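Stage II sporulation protein SA (Bacillus subtilis, PDB 3O6Q) is the toxin of a type II toxin-antitoxin system, which kills cells at stage II of sporulation unless neutralised by its cognate antitoxin SpoIISB. Local coordinates at residues E50-L55 with A67-Y72. Residues are numbered along the deposited sequence; the frame is centred on the assembly and turned at random.
Sequences EGIDKL and ASLCHY
D53 and I52 on helix 45-61 meet L69 on strand 66-71 in a buried helix-on-sheet contact within the part of the toxin predicted to be cytoplasmic. The strand lies at one border of the chain's antiparallel sheet, paired by backbone bonds to strand 118-125, and runs nearly antiparallel to the helix: the axes of the two short segments approach to 7.5 Å, with 156° between their N-to-C directions. Contact centres on D53 and L69, whose CA atoms are 5.3 Å apart. With its CG anti to the backbone N, D53 reaches the strand and accepts a hydrogen bond from the peptide of L69, N to OD1 3.0 Å. The bond is bent, 134° at the hydrogen, and arrives on the anti side of the carboxylate, 30° out of its plane. Beside it the D53 and L69 side chains run side by side but in opposing senses, D53 CB lying 3.9 Å from L69 CB. L69 points toward the helix, and its CD2 meets the CG2 branch of I52 at 3.9 Å. Around this small apolar patch, L69 also packs on A49, Y120 and I122, while I52 also packs on T142 and Y145 of helix 132-148. The other carboxylate oxygen of D53, OD2, forms salt bridges with K57 and a basic side chain of another protein chain, and C70 SG is disulfide-bonded to that protein. One carboxylate thus ties the helix to the L69 N-H through OD1 and gathers positive charge at OD2, which probably helps stabilise its negative charge in this buried setting.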
loop_
_atom_site.group_PDB
_atom_site.type_symbol
_atom_site.label_atom_id
_atom_site.label_comp_id
_atom_site.label_asym_id
_atom_site.label_seq_id
_atom_site.Cartn_x
_atom_site.Cartn_y
_atom_site.Cartn_z
ATOM N N GLU A 50 4.654 -21.686 -1.022
ATOM C CA GLU A 50 4.554 -21.718 0.442
ATOM C C GLU A 50 4.883 -20.394 1.111
ATOM O O GLU A 50 4.139 -19.939 1.976
ATOM C CB GLU A 50 5.492 -22.754 1.021
ATOM C CG GLU A 50 5.459 -22.764 2.534
ATOM C CD GLU A 50 6.109 -23.967 3.146
ATOM O OE1 GLU A 50 6.500 -24.896 2.400
ATOM O OE2 GLU A 50 6.219 -23.985 4.383
ATOM N N GLY A 51 6.001 -19.792 0.717
ATOM C CA GLY A 51 6.367 -18.475 1.183
ATOM C C GLY A 51 5.370 -17.376 0.854
ATOM O O GLY A 51 5.102 -16.505 1.681
ATOM N N ILE A 52 4.820 -17.388 -0.351
ATOM C CA ILE A 52 3.788 -16.430 -0.698
ATOM C C ILE A 52 2.532 -16.658 0.149
ATOM O O ILE A 52 2.024 -15.718 0.753
ATOM C CB ILE A 52 3.480 -16.502 -2.187
ATOM C CG1 ILE A 52 4.683 -15.920 -2.947
ATOM C CG2 ILE A 52 2.182 -15.832 -2.465
ATOM C CD1 ILE A 52 4.454 -14.624 -3.680
ATOM N N ASP A 53 2.065 -17.907 0.224
ATOM C CA ASP A 53 0.975 -18.246 1.153
ATOM C C ASP A 53 1.229 -17.772 2.615
ATOM O O ASP A 53 0.322 -17.220 3.217
ATOM C CB ASP A 53 0.672 -19.742 1.137
ATOM C CG ASP A 53 -0.643 -20.087 1.831
ATOM O OD1 ASP A 53 -1.692 -19.549 1.424
ATOM O OD2 ASP A 53 -0.638 -20.895 2.798
ATOM N N LYS A 54 2.428 -17.933 3.168
ATOM C CA LYS A 54 2.654 -17.550 4.593
ATOM C C LYS A 54 2.683 -16.043 4.793
ATOM O O LYS A 54 2.297 -15.538 5.846
ATOM C CB LYS A 54 3.945 -18.151 5.182
ATOM C CG LYS A 54 3.915 -19.671 5.280
ATOM C CD LYS A 54 4.841 -20.235 6.343
ATOM C CE LYS A 54 4.571 -21.742 6.568
ATOM N NZ LYS A 54 5.445 -22.360 7.622
ATOM N N LEU A 55 3.131 -15.335 3.766
ATOM C CA LEU A 55 3.226 -13.892 3.805
ATOM C C LEU A 55 1.841 -13.289 3.738
ATOM O O LEU A 55 1.490 -12.404 4.519
ATOM C CB LEU A 55 4.061 -13.417 2.620
ATOM C CG LEU A 55 4.339 -11.923 2.569
ATOM C CD1 LEU A 55 4.984 -11.460 3.861
ATOM C CD2 LEU A 55 5.176 -11.578 1.278
ATOM N N ALA A 67 -6.771 -14.811 3.636
ATOM C CA ALA A 67 -6.075 -14.959 2.360
ATOM C C ALA A 67 -5.485 -16.372 2.266
ATOM O O ALA A 67 -5.064 -16.954 3.275
ATOM C CB ALA A 67 -5.008 -13.922 2.214
ATOM N N SER A 68 -5.481 -16.913 1.048
ATOM C CA SER A 68 -4.954 -18.245 0.760
ATOM C C SER A 68 -4.408 -18.251 -0.655
ATOM O O SER A 68 -4.795 -17.429 -1.475
ATOM C CB SER A 68 -6.034 -19.300 0.835
ATOM O OG SER A 68 -6.730 -19.256 2.052
ATOM N N LEU A 69 -3.513 -19.196 -0.908
ATOM C CA LEU A 69 -2.954 -19.452 -2.210
ATOM C C LEU A 69 -3.442 -20.828 -2.607
ATOM O O LEU A 69 -3.133 -21.810 -1.944
ATOM C CB LEU A 69 -1.430 -19.430 -2.149
ATOM C CG LEU A 69 -0.770 -19.451 -3.546
ATOM C CD1 LEU A 69 -1.325 -18.356 -4.428
ATOM C CD2 LEU A 69 0.726 -19.292 -3.495
ATOM N N CYS A 70 -4.242 -20.896 -3.667
ATOM C CA CYS A 70 -4.914 -22.123 -4.022
ATOM C C CYS A 70 -4.386 -22.624 -5.356
ATOM O O CYS A 70 -4.208 -21.844 -6.287
ATOM C CB CYS A 70 -6.431 -21.889 -4.085
ATOM S SG CYS A 70 -7.192 -21.449 -2.525
ATOM N N HIS A 71 -4.117 -23.925 -5.434
ATOM C CA HIS A 71 -3.727 -24.527 -6.693
ATOM C C HIS A 71 -4.870 -24.298 -7.664
ATOM O O HIS A 71 -6.033 -24.304 -7.267
ATOM C CB HIS A 71 -3.438 -26.024 -6.520
ATOM C CG HIS A 71 -2.136 -26.317 -5.824
ATOM N ND1 HIS A 71 -0.925 -26.342 -6.487
ATOM C CD2 HIS A 71 -1.859 -26.590 -4.521
ATOM C CE1 HIS A 71 0.041 -26.613 -5.622
ATOM N NE2 HIS A 71 -0.498 -26.760 -4.423
ATOM N N TYR A 72 -4.539 -24.049 -8.919
ATOM C CA TYR A 72 -5.544 -23.865 -9.943
ATOM C C TYR A 72 -5.062 -24.515 -11.247
ATOM O O TYR A 72 -5.081 -23.902 -12.316
ATOM C CB TYR A 72 -5.865 -22.374 -10.103
ATOM C CG TYR A 72 -7.142 -22.136 -10.883
ATOM C CD1 TYR A 72 -8.387 -22.234 -10.276
ATOM C CD2 TYR A 72 -7.105 -21.835 -12.229
ATOM C CE1 TYR A 72 -9.559 -22.055 -10.996
ATOM C CE2 TYR A 72 -8.267 -21.643 -12.950
ATOM C CZ TYR A 72 -9.497 -21.756 -12.334
ATOM O OH TYR A 72 -10.656 -21.584 -13.078
#